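Side-chain contacts in spore coat polysaccharide biosynthesis protein SpsE (Bacillus subtilis, PDB 1VLI), which probably acts as an N-acylneuraminate-9-phosphate synthase, a sialic-acid synthase type of enzyme, in the making of spore coat polysaccharide: residues A[119-122]-A[126-129]; A[37-42]-A[100-105]; A[173-178]-A[348-353]. All coordinates share one frame; numbering follows the deposited sequence.

In the fold
Followed from the N terminus, interaction 2 comes first: the loop after barrel strand 30-36 meets the start of helix 103-112, closing a loop of 57 residues that takes in helix 43-56 and strand 60-63. Interaction 1 then makes a much tighter closure, only three residues long, as the chain leaves strand 116-118 and enters helix 124-131. Interaction 3 opens on helix 170-181 and bridges 169 residues to 348-353, joining the NeuB barrel to the SAF domain. The three run in series, so none nests in or crosses another. Interactions 2 and 3 lie on opposite sides of the chain's centre, with their own centres about 33 Å apart.

Interaction 1: A[119-122]-A[126-129]; sequences STVC and SADL
V121 and C122 meet S126 and A127 across the short loop that leads into helix 124-131, one through an aliphatic branch and the other through its backbone N-H. The hydroxyl of S126 is turned back toward the loop: with OG set between the backbone N and the carbonyl carbon (chi1 51°), it receives the amide of C122, N to OG 3.0 Å, along a moderately bent bond of 152°. The same oxygen is hydrogen-bonded to D123, so a buried hydroxyl is held from two residues of the loop. V121 points its side chain at the helix and lies against the backbone there. Its CB is 3.7 Å from S126 OG, while CG1 reaches past the serine to touch A127 CA at 3.8 Å and S126 O at 3.7 Å. C122 directs its CB away from the helix, and its sulfur only brushes the hydroxyl, SG to S126 OG 3.9 Å. An alanine in place of this serine is likely to leave the C122 amide without this acceptor and D123 without this hydroxyl partner, giving the loop more freedom to move. Beyond the contact, V121 also packs on I140 and bonds through its backbone to K139 of the next strand. The arrangement is that of a beta-alpha loop of a TIM barrel, where strand 116-118 hands over to its helix.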
ATOM      1  N   SER A 119      -6.758  -6.512   2.131  1.00 50.68           N
ATOM      2  CA  SER A 119      -5.538  -6.419   2.921  1.00 53.47           C
ATOM      3  C   SER A 119      -4.323  -6.071   2.038  1.00 54.63           C
ATOM      4  O   SER A 119      -4.436  -5.940   0.814  1.00 53.41           O
ATOM      5  CB  SER A 119      -5.311  -7.735   3.657  1.00 52.53           C
ATOM      6  OG  SER A 119      -4.528  -7.516   4.798  1.00 53.12           O
ATOM      7  N   THR A 120      -3.160  -6.013   2.675  1.00 54.81           N
ATOM      8  CA  THR A 120      -1.897  -5.631   2.044  1.00 56.74           C
ATOM      9  C   THR A 120      -0.911  -6.783   2.048  1.00 56.64           C
ATOM     10  O   THR A 120      -0.770  -7.483   3.065  1.00 56.02           O
ATOM     11  CB  THR A 120      -1.285  -4.472   2.854  1.00 55.38           C
ATOM     12  OG1 THR A 120      -2.267  -3.450   2.966  1.00 56.04           O
ATOM     13  CG2 THR A 120      -0.156  -3.806   2.119  1.00 60.14           C
ATOM     14  N   VAL A 121      -0.212  -6.963   0.929  1.00 57.02           N
ATOM     15  CA  VAL A 121       0.884  -7.933   0.864  1.00 58.55           C
ATOM     16  C   VAL A 121       2.248  -7.263   0.728  1.00 58.90           C
ATOM     17  O   VAL A 121       2.361  -6.174   0.159  1.00 56.46           O
ATOM     18  CB  VAL A 121       0.663  -9.002  -0.225  1.00 57.85           C
ATOM     19  CG1 VAL A 121      -0.631  -9.711   0.041  1.00 57.42           C
ATOM     20  CG2 VAL A 121       0.636  -8.410  -1.591  1.00 50.20           C
ATOM     21  N   CYS A 122       3.275  -7.914   1.266  1.00 60.48           N
ATOM     22  CA  CYS A 122       4.638  -7.380   1.211  1.00 63.64           C
ATOM     23  C   CYS A 122       5.725  -8.358   0.741  1.00 64.38           C
ATOM     24  O   CYS A 122       6.900  -8.010   0.774  1.00 62.83           O
ATOM     25  CB  CYS A 122       5.036  -6.830   2.586  1.00 65.65           C
ATOM     26  SG  CYS A 122       4.761  -8.028   3.918  1.00 70.38           S
ATOM     27  N   SER A 126       3.297 -13.753   1.802  1.00 59.91           N
ATOM     28  CA  SER A 126       2.074 -13.050   2.209  1.00 58.78           C
ATOM     29  C   SER A 126       1.081 -13.033   1.043  1.00 58.82           C
ATOM     30  O   SER A 126      -0.132 -13.227   1.232  1.00 59.53           O
ATOM     31  CB  SER A 126       2.374 -11.634   2.702  1.00 57.73           C
ATOM     32  OG  SER A 126       3.170 -10.917   1.767  1.00 64.31           O
ATOM     33  N   ALA A 127       1.604 -12.838  -0.167  1.00 56.38           N
ATOM     34  CA  ALA A 127       0.786 -12.890  -1.371  1.00 54.86           C
ATOM     35  C   ALA A 127       0.045 -14.241  -1.511  1.00 52.03           C
ATOM     36  O   ALA A 127      -1.112 -14.277  -1.877  1.00 50.61           O
ATOM     37  CB  ALA A 127       1.615 -12.584  -2.607  1.00 54.55           C
ATOM     38  N   ASP A 128       0.715 -15.331  -1.199  1.00 53.09           N
ATOM     39  CA  ASP A 128       0.140 -16.645  -1.369  1.00 55.38           C
ATOM     40  C   ASP A 128      -0.952 -16.899  -0.348  1.00 56.15           C
ATOM     41  O   ASP A 128      -1.952 -17.546  -0.645  1.00 61.18           O
ATOM     42  CB  ASP A 128       1.206 -17.693  -1.157  1.00 57.72           C
ATOM     43  CG  ASP A 128       2.165 -17.802  -2.312  1.00 59.00           C
ATOM     44  OD1 ASP A 128       1.907 -17.219  -3.383  1.00 69.81           O
ATOM     45  OD2 ASP A 128       3.195 -18.493  -2.238  1.00 65.28           O
ATOM     46  N   LEU A 129      -0.712 -16.445   0.874  1.00 54.17           N
ATOM     47  CA  LEU A 129      -1.669 -16.575   1.938  1.00 52.28           C
ATOM     48  C   LEU A 129      -2.948 -15.835   1.608  1.00 53.95           C
ATOM     49  O   LEU A 129      -4.029 -16.435   1.667  1.00 54.67           O
ATOM     50  CB  LEU A 129      -1.044 -16.162   3.276  1.00 54.92           C
ATOM     51  CG  LEU A 129      -0.069 -17.237   3.805  1.00 56.91           C
ATOM     52  CD1 LEU A 129       0.721 -16.777   5.016  1.00 62.79           C
ATOM     53  CD2 LEU A 129      -0.830 -18.534   4.116  1.00 62.43           C
TER

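Interaction 2: A[37-42]-A[100-105]; sequences INHDGK and AEWILP
H39 ND1 is met by two groups: the amide of G41 bonds to it, N to ND1 3.0 Å, from only 12° outside the ring plane, while W102 presses on it from above. The G41 bond fixes the rotation of the imidazole and leaves one face turned to the indole. W102 comes in edge first, CZ3 sitting over the centre of the H39 ring and 3.6 Å from ND1. The pair is T-shaped (edge-to-face), with centroids 5.0 Å apart and planes at 78°. On the other face of the imidazole lies the carbonyl oxygen of I37, so the ring is sandwiched between the first residue of its own turn and the tryptophan. The neighbouring edge atoms of the six-membered ring, CH2 and CZ2, abut backbone: W102 CH2 is 3.4 Å from G41 C and 3.6 Å from K42 N. G41 presents its backbone to this edge, and its positive phi belongs to the type I' turn from H39 to K42. That turn and the type I turn from I37 to D40 shape this surface and deliver K42 to the N-cap of helix 43-56. The contact joins two neighbouring beta-alpha units of the TIM barrel: the loop after strand 30-36 and the beginning of helix 103-112.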
ATOM      1  N   ILE A  37      -4.958  -2.174  12.727  1.00 61.66           N
ATOM      2  CA  ILE A  37      -4.923  -3.086  13.874  1.00 61.42           C
ATOM      3  C   ILE A  37      -5.841  -2.623  15.008  1.00 58.90           C
ATOM      4  O   ILE A  37      -5.766  -3.137  16.113  1.00 57.56           O
ATOM      5  CB  ILE A  37      -3.474  -3.321  14.399  1.00 59.44           C
ATOM      6  CG1 ILE A  37      -2.838  -2.043  14.955  1.00 64.93           C
ATOM      7  CG2 ILE A  37      -2.600  -3.966  13.344  1.00 61.30           C
ATOM      8  CD1 ILE A  37      -1.523  -2.326  15.748  1.00 65.47           C
ATOM      9  N   ASN A  38      -6.730  -1.681  14.706  1.00 56.96           N
ATOM     10  CA  ASN A  38      -7.606  -1.064  15.701  1.00 57.29           C
ATOM     11  C   ASN A  38      -8.674  -1.980  16.338  1.00 58.56           C
ATOM     12  O   ASN A  38      -9.543  -1.504  17.073  1.00 58.09           O
ATOM     13  CB  ASN A  38      -8.272   0.195  15.127  1.00 57.12           C
ATOM     14  CG  ASN A  38      -7.283   1.352  14.896  1.00 56.54           C
ATOM     15  OD1 ASN A  38      -6.136   1.317  15.341  1.00 56.06           O
ATOM     16  ND2 ASN A  38      -7.747   2.390  14.204  1.00 55.25           N
ATOM     17  N   HIS A  39      -8.600  -3.279  16.071  1.00 58.74           N
ATOM     18  CA  HIS A  39      -9.439  -4.281  16.760  1.00 59.97           C
ATOM     19  C   HIS A  39      -8.866  -4.689  18.131  1.00 59.79           C
ATOM     20  O   HIS A  39      -9.496  -5.430  18.883  1.00 59.94           O
ATOM     21  CB  HIS A  39      -9.571  -5.525  15.883  1.00 59.20           C
ATOM     22  CG  HIS A  39      -8.260  -6.040  15.370  1.00 53.60           C
ATOM     23  ND1 HIS A  39      -7.332  -6.652  16.182  1.00 51.60           N
ATOM     24  CD2 HIS A  39      -7.724  -6.040  14.127  1.00 58.80           C
ATOM     25  CE1 HIS A  39      -6.285  -7.016  15.466  1.00 55.88           C
ATOM     26  NE2 HIS A  39      -6.495  -6.654  14.213  1.00 55.67           N
ATOM     27  N   ASP A  40      -7.645  -4.231  18.402  1.00 59.33           N
ATOM     28  CA  ASP A  40      -6.915  -4.448  19.643  1.00 60.24           C
ATOM     29  C   ASP A  40      -6.802  -5.928  20.052  1.00 62.67           C
ATOM     30  O   ASP A  40      -6.768  -6.234  21.233  1.00 64.99           O
ATOM     31  CB  ASP A  40      -7.535  -3.603  20.765  1.00 57.99           C
ATOM     32  CG  ASP A  40      -7.316  -2.089  20.581  1.00 67.85           C
ATOM     33  OD1 ASP A  40      -6.333  -1.670  19.901  1.00 65.14           O
ATOM     34  OD2 ASP A  40      -8.077  -1.238  21.117  1.00 69.06           O
ATOM     35  N   GLY A  41      -6.755  -6.834  19.076  1.00 62.99           N
ATOM     36  CA  GLY A  41      -6.734  -8.285  19.311  1.00 59.98           C
ATOM     37  C   GLY A  41      -8.032  -8.900  19.813  1.00 61.56           C
ATOM     38  O   GLY A  41      -8.046 -10.012  20.326  1.00 61.87           O
ATOM     39  N   LYS A  42      -9.130  -8.180  19.669  1.00 62.06           N
ATOM     40  CA  LYS A  42     -10.430  -8.670  20.086  1.00 59.42           C
ATOM     41  C   LYS A  42     -11.309  -8.848  18.854  1.00 60.59           C
ATOM     42  O   LYS A  42     -11.629  -7.854  18.154  1.00 60.75           O
ATOM     43  CB  LYS A  42     -11.063  -7.686  21.066  1.00 59.56           C
ATOM     44  CG  LYS A  42     -10.202  -7.404  22.284  1.00 60.14           C
ATOM     45  CD  LYS A  42     -11.052  -6.999  23.483  1.00 74.91           C
ATOM     46  CE  LYS A  42     -11.111  -5.490  23.665  1.00 75.19           C
ATOM     47  NZ  LYS A  42      -9.744  -4.955  23.922  1.00 78.65           N
ATOM     48  N   ALA A 100      -5.176 -16.737  12.822  1.00 57.94           N
ATOM     49  CA  ALA A 100      -5.650 -17.405  11.622  1.00 58.50           C
ATOM     50  C   ALA A 100      -7.114 -17.867  11.698  1.00 60.37           C
ATOM     51  O   ALA A 100      -7.799 -17.924  10.664  1.00 60.29           O
ATOM     52  CB  ALA A 100      -4.738 -18.565  11.288  1.00 58.42           C
ATOM     53  N   GLU A 101      -7.605 -18.165  12.902  1.00 60.25           N
ATOM     54  CA  GLU A 101      -8.991 -18.617  13.032  1.00 62.72           C
ATOM     55  C   GLU A 101     -10.009 -17.504  12.888  1.00 62.30           C
ATOM     56  O   GLU A 101     -11.221 -17.776  12.847  1.00 62.21           O
ATOM     57  CB  GLU A 101      -9.243 -19.435  14.309  1.00 64.83           C
ATOM     58  CG  GLU A 101      -9.039 -18.717  15.638  1.00 75.08           C
ATOM     59  CD  GLU A 101      -7.614 -18.812  16.201  1.00 85.24           C
ATOM     60  OE1 GLU A 101      -6.655 -19.259  15.493  1.00 74.42           O
ATOM     61  OE2 GLU A 101      -7.460 -18.414  17.385  1.00 88.88           O
ATOM     62  N   TRP A 102      -9.528 -16.263  12.812  1.00 59.35           N
ATOM     63  CA  TRP A 102     -10.404 -15.104  12.593  1.00 59.19           C
ATOM     64  C   TRP A 102     -10.851 -14.966  11.147  1.00 56.59           C
ATOM     65  O   TRP A 102     -11.955 -14.508  10.895  1.00 58.21           O
ATOM     66  CB  TRP A 102      -9.694 -13.809  12.955  1.00 59.96           C
ATOM     67  CG  TRP A 102      -9.591 -13.480  14.404  1.00 62.73           C
ATOM     68  CD1 TRP A 102      -9.729 -14.335  15.473  1.00 61.46           C
ATOM     69  CD2 TRP A 102      -9.273 -12.199  14.958  1.00 61.13           C
ATOM     70  NE1 TRP A 102      -9.534 -13.653  16.651  1.00 57.08           N
ATOM     71  CE2 TRP A 102      -9.250 -12.339  16.361  1.00 69.62           C
ATOM     72  CE3 TRP A 102      -8.992 -10.945  14.409  1.00 65.61           C
ATOM     73  CZ2 TRP A 102      -8.967 -11.263  17.216  1.00 65.50           C
ATOM     74  CZ3 TRP A 102      -8.715  -9.885  15.259  1.00 65.70           C
ATOM     75  CH2 TRP A 102      -8.703 -10.051  16.644  1.00 64.90           C
ATOM     76  N   ILE A 103     -10.001 -15.388  10.217  1.00 55.97           N
ATOM     77  CA  ILE A 103     -10.048 -14.965   8.819  1.00 56.64           C
ATOM     78  C   ILE A 103     -11.310 -15.366   8.043  1.00 58.39           C
ATOM     79  O   ILE A 103     -11.963 -14.501   7.447  1.00 62.08           O
ATOM     80  CB  ILE A 103      -8.739 -15.389   8.089  1.00 56.24           C
ATOM     81  CG1 ILE A 103      -7.503 -14.816   8.811  1.00 57.31           C
ATOM     82  CG2 ILE A 103      -8.761 -14.966   6.627  1.00 57.33           C
ATOM     83  CD1 ILE A 103      -7.402 -13.254   8.859  1.00 53.73           C
ATOM     84  N   LEU A 104     -11.667 -16.645   8.040  1.00 58.42           N
ATOM     85  CA  LEU A 104     -12.928 -17.074   7.388  1.00 59.59           C
ATOM     86  C   LEU A 104     -14.165 -16.360   7.967  1.00 60.25           C
ATOM     87  O   LEU A 104     -14.945 -15.774   7.195  1.00 60.46           O
ATOM     88  CB  LEU A 104     -13.085 -18.610   7.360  1.00 56.33           C
ATOM     89  CG  LEU A 104     -11.945 -19.319   6.588  1.00 61.79           C
ATOM     90  CD1 LEU A 104     -12.207 -20.806   6.371  1.00 57.54           C
ATOM     91  CD2 LEU A 104     -11.631 -18.644   5.239  1.00 51.61           C
ATOM     92  N   PRO A 105     -14.333 -16.367   9.302  1.00 59.72           N
ATOM     93  CA  PRO A 105     -15.375 -15.547   9.953  1.00 58.13           C
ATOM     94  C   PRO A 105     -15.362 -14.069   9.540  1.00 57.97           C
ATOM     95  O   PRO A 105     -16.422 -13.549   9.194  1.00 59.20           O
ATOM     96  CB  PRO A 105     -15.062 -15.694  11.443  1.00 56.08           C
ATOM     97  CG  PRO A 105     -14.409 -17.026  11.536  1.00 59.49           C
ATOM     98  CD  PRO A 105     -13.585 -17.171  10.291  1.00 58.12           C
TER

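Interaction 3: A[173-178]-A[348-353]; sequences VHEAWR and HPRFFE
E175 and R350 form a two-pronged salt bridge that spans the two parts of the protein, from helix 170-181 of the NeuB TIM barrel to the turn leading into helix 352-356 of the SAF (antifreeze-like) domain. The arginine is used side-on: NH2 bonds to E175 OE1 and NE to E175 OE2, each at 3.0 Å. Both bonds are nearly straight, at 168° and 166°. Each carboxylate oxygen offers its syn lone pair, and the two flat groups are nearly coplanar, only 7° apart, so neither can turn without losing a bond. The glutamate leaves its helix with CG anti to the backbone N and stays extended beyond, whereas the arginine bends at chi3 and crosses it at about a right angle, bringing the edge of its guanidinium to the carboxylate.

Contacts of the flat faces belong to the SAF side. The guanidinium lies over H348, with NH2 above the centre of the imidazole, and the arginine's own CG rests over the centre of the F351 ring. H348 against the guanidinium and F351 against CG flank the arginine at different points, which is likely to restrict its side chain. The imidazole also makes a looser approach to the glutamate, H348 CE1 to E175 OE1 4.1 Å. Apolar packing is supplied by L148 of the barrel helix 148-155, which touches the side chains of both E175 and R350.

A backbone-to-side-chain bond orients the imidazole against the guanidinium: R350 N donates to H348 ND1, 2.8 Å away and close to the ring plane.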
ATOM      1  N   VAL A 173       6.939   5.635  -9.909  1.00 53.99           N
ATOM      2  CA  VAL A 173       5.538   5.364 -10.175  1.00 53.33           C
ATOM      3  C   VAL A 173       5.463   4.662 -11.538  1.00 57.39           C
ATOM      4  O   VAL A 173       4.815   3.601 -11.700  1.00 57.26           O
ATOM      5  CB  VAL A 173       4.726   6.638 -10.094  1.00 51.00           C
ATOM      6  CG1 VAL A 173       3.325   6.417 -10.483  1.00 41.75           C
ATOM      7  CG2 VAL A 173       4.731   7.158  -8.692  1.00 48.72           C
ATOM      8  N   HIS A 174       6.232   5.195 -12.481  1.00 56.80           N
ATOM      9  CA  HIS A 174       6.287   4.646 -13.821  1.00 58.01           C
ATOM     10  C   HIS A 174       6.817   3.224 -13.895  1.00 59.29           C
ATOM     11  O   HIS A 174       6.267   2.400 -14.629  1.00 61.57           O
ATOM     12  CB  HIS A 174       7.123   5.550 -14.701  1.00 57.52           C
ATOM     13  CG  HIS A 174       7.222   5.085 -16.114  1.00 57.43           C
ATOM     14  ND1 HIS A 174       6.172   5.180 -17.000  1.00 61.88           N
ATOM     15  CD2 HIS A 174       8.255   4.559 -16.808  1.00 62.23           C
ATOM     16  CE1 HIS A 174       6.548   4.713 -18.175  1.00 65.15           C
ATOM     17  NE2 HIS A 174       7.809   4.339 -18.089  1.00 66.11           N
ATOM     18  N   GLU A 175       7.871   2.944 -13.127  1.00 58.36           N
ATOM     19  CA  GLU A 175       8.551   1.671 -13.164  1.00 57.31           C
ATOM     20  C   GLU A 175       7.674   0.598 -12.539  1.00 57.73           C
ATOM     21  O   GLU A 175       7.648  -0.545 -13.002  1.00 59.86           O
ATOM     22  CB  GLU A 175       9.906   1.746 -12.448  1.00 54.13           C
ATOM     23  CG  GLU A 175      10.763   0.503 -12.615  1.00 51.87           C
ATOM     24  CD  GLU A 175      12.204   0.695 -12.171  1.00 59.39           C
ATOM     25  OE1 GLU A 175      12.460   1.668 -11.441  1.00 62.85           O
ATOM     26  OE2 GLU A 175      13.086  -0.120 -12.552  1.00 53.32           O
ATOM     27  N   ALA A 176       6.976   0.971 -11.476  1.00 57.31           N
ATOM     28  CA  ALA A 176       6.033   0.078 -10.805  1.00 54.04           C
ATOM     29  C   ALA A 176       4.880  -0.244 -11.747  1.00 58.15           C
ATOM     30  O   ALA A 176       4.435  -1.414 -11.843  1.00 58.00           O
ATOM     31  CB  ALA A 176       5.526   0.713  -9.539  1.00 48.88           C
ATOM     32  N   TRP A 177       4.417   0.792 -12.451  1.00 57.85           N
ATOM     33  CA  TRP A 177       3.323   0.675 -13.405  1.00 58.85           C
ATOM     34  C   TRP A 177       3.665  -0.264 -14.565  1.00 61.69           C
ATOM     35  O   TRP A 177       2.932  -1.255 -14.812  1.00 62.61           O
ATOM     36  CB  TRP A 177       2.931   2.049 -13.917  1.00 56.54           C
ATOM     37  CG  TRP A 177       1.800   2.050 -14.933  1.00 59.35           C
ATOM     38  CD1 TRP A 177       0.436   1.975 -14.684  1.00 61.65           C
ATOM     39  CD2 TRP A 177       1.936   2.140 -16.346  1.00 56.38           C
ATOM     40  NE1 TRP A 177      -0.267   2.000 -15.866  1.00 62.54           N
ATOM     41  CE2 TRP A 177       0.628   2.115 -16.902  1.00 61.59           C
ATOM     42  CE3 TRP A 177       3.035   2.258 -17.211  1.00 60.02           C
ATOM     43  CZ2 TRP A 177       0.400   2.183 -18.271  1.00 63.19           C
ATOM     44  CZ3 TRP A 177       2.815   2.316 -18.566  1.00 63.08           C
ATOM     45  CH2 TRP A 177       1.506   2.287 -19.093  1.00 67.78           C
ATOM     46  N   ARG A 178       4.774   0.041 -15.245  1.00 59.66           N
ATOM     47  CA  ARG A 178       5.305  -0.776 -16.336  1.00 61.66           C
ATOM     48  C   ARG A 178       5.502  -2.229 -15.984  1.00 59.26           C
ATOM     49  O   ARG A 178       5.307  -3.094 -16.825  1.00 60.56           O
ATOM     50  CB  ARG A 178       6.663  -0.247 -16.798  1.00 59.61           C
ATOM     51  CG  ARG A 178       6.541   0.845 -17.828  1.00 80.65           C
ATOM     52  CD  ARG A 178       7.834   1.122 -18.584  1.00 99.03           C
ATOM     53  NE  ARG A 178       7.937   0.315 -19.797  1.00111.07           N
ATOM     54  CZ  ARG A 178       8.832   0.509 -20.758  1.00116.34           C
ATOM     55  NH1 ARG A 178       9.720   1.494 -20.665  1.00120.53           N
ATOM     56  NH2 ARG A 178       8.840  -0.281 -21.824  1.00119.47           N
ATOM     57  N   HIS A 348      19.227  -1.549  -5.902  1.00 56.78           N
ATOM     58  CA  HIS A 348      17.803  -1.526  -6.276  1.00 56.04           C
ATOM     59  C   HIS A 348      17.259  -2.920  -6.630  1.00 54.68           C
ATOM     60  O   HIS A 348      17.934  -3.690  -7.306  1.00 51.78           O
ATOM     61  CB  HIS A 348      17.599  -0.610  -7.461  1.00 55.20           C
ATOM     62  CG  HIS A 348      16.171  -0.274  -7.693  1.00 51.34           C
ATOM     63  ND1 HIS A 348      15.301  -1.129  -8.333  1.00 60.03           N
ATOM     64  CD2 HIS A 348      15.450   0.810  -7.346  1.00 44.81           C
ATOM     65  CE1 HIS A 348      14.104  -0.574  -8.388  1.00 48.72           C
ATOM     66  NE2 HIS A 348      14.168   0.603  -7.791  1.00 55.28           N
ATOM     67  N   PRO A 349      16.065  -3.268  -6.149  1.00 55.66           N
ATOM     68  CA  PRO A 349      15.453  -4.545  -6.492  1.00 53.89           C
ATOM     69  C   PRO A 349      15.345  -4.883  -7.993  1.00 53.45           C
ATOM     70  O   PRO A 349      15.119  -6.053  -8.332  1.00 52.26           O
ATOM     71  CB  PRO A 349      14.059  -4.418  -5.868  1.00 56.06           C
ATOM     72  CG  PRO A 349      14.317  -3.612  -4.678  1.00 55.62           C
ATOM     73  CD  PRO A 349      15.245  -2.532  -5.169  1.00 53.43           C
ATOM     74  N   ARG A 350      15.505  -3.904  -8.884  1.00 52.58           N
ATOM     75  CA  ARG A 350      15.470  -4.192 -10.341  1.00 52.44           C
ATOM     76  C   ARG A 350      16.622  -5.127 -10.751  1.00 53.44           C
ATOM     77  O   ARG A 350      16.620  -5.685 -11.846  1.00 58.23           O
ATOM     78  CB  ARG A 350      15.452  -2.894 -11.200  1.00 52.18           C
ATOM     79  CG  ARG A 350      16.839  -2.241 -11.421  1.00 53.70           C
ATOM     80  CD  ARG A 350      16.870  -1.012 -12.374  1.00 50.62           C
ATOM     81  NE  ARG A 350      15.967   0.026 -11.908  1.00 46.94           N
ATOM     82  CZ  ARG A 350      16.267   0.982 -11.030  1.00 48.29           C
ATOM     83  NH1 ARG A 350      17.482   1.091 -10.496  1.00 50.87           N
ATOM     84  NH2 ARG A 350      15.322   1.841 -10.673  1.00 44.42           N
ATOM     85  N   PHE A 351      17.607  -5.322  -9.880  1.00 50.31           N
ATOM     86  CA  PHE A 351      18.716  -6.208 -10.222  1.00 51.59           C
ATOM     87  C   PHE A 351      18.614  -7.579  -9.603  1.00 52.32           C
ATOM     88  O   PHE A 351      19.514  -8.379  -9.769  1.00 56.01           O
ATOM     89  CB  PHE A 351      20.068  -5.568  -9.869  1.00 50.85           C
ATOM     90  CG  PHE A 351      20.266  -4.182 -10.484  1.00 58.93           C
ATOM     91  CD1 PHE A 351      20.641  -4.035 -11.832  1.00 49.90           C
ATOM     92  CD2 PHE A 351      20.067  -3.038  -9.721  1.00 54.05           C
ATOM     93  CE1 PHE A 351      20.856  -2.782 -12.381  1.00 53.82           C
ATOM     94  CE2 PHE A 351      20.285  -1.782 -10.260  1.00 53.24           C
ATOM     95  CZ  PHE A 351      20.670  -1.654 -11.603  1.00 50.74           C
ATOM     96  N   PHE A 352      17.510  -7.889  -8.935  1.00 53.07           N
ATOM     97  CA  PHE A 352      17.443  -9.126  -8.182  1.00 53.39           C
ATOM     98  C   PHE A 352      17.467 -10.358  -9.105  1.00 53.80           C
ATOM     99  O   PHE A 352      18.262 -11.296  -8.884  1.00 52.89           O
ATOM    100  CB  PHE A 352      16.239  -9.120  -7.237  1.00 54.64           C
ATOM    101  CG  PHE A 352      16.182 -10.321  -6.337  1.00 58.44           C
ATOM    102  CD1 PHE A 352      16.936 -10.366  -5.161  1.00 57.94           C
ATOM    103  CD2 PHE A 352      15.384 -11.406  -6.664  1.00 54.87           C
ATOM    104  CE1 PHE A 352      16.896 -11.472  -4.325  1.00 55.50           C
ATOM    105  CE2 PHE A 352      15.338 -12.517  -5.839  1.00 61.25           C
ATOM    106  CZ  PHE A 352      16.096 -12.551  -4.660  1.00 59.59           C
ATOM    107  N   GLU A 353      16.627 -10.348 -10.143  1.00 54.69           N
ATOM    108  CA  GLU A 353      16.639 -11.412 -11.154  1.00 58.31           C
ATOM    109  C   GLU A 353      18.021 -11.652 -11.744  1.00 57.98           C
ATOM    110  O   GLU A 353      18.504 -12.784 -11.765  1.00 62.54           O
ATOM    111  CB  GLU A 353      15.624 -11.114 -12.254  1.00 59.64           C
ATOM    112  CG  GLU A 353      14.311 -11.852 -12.068  1.00 67.95           C
ATOM    113  CD  GLU A 353      13.129 -11.085 -12.644  1.00 84.32           C
ATOM    114  OE1 GLU A 353      13.261 -10.574 -13.779  1.00 88.49           O
ATOM    115  OE2 GLU A 353      12.072 -10.991 -11.958  1.00 86.40           O
TER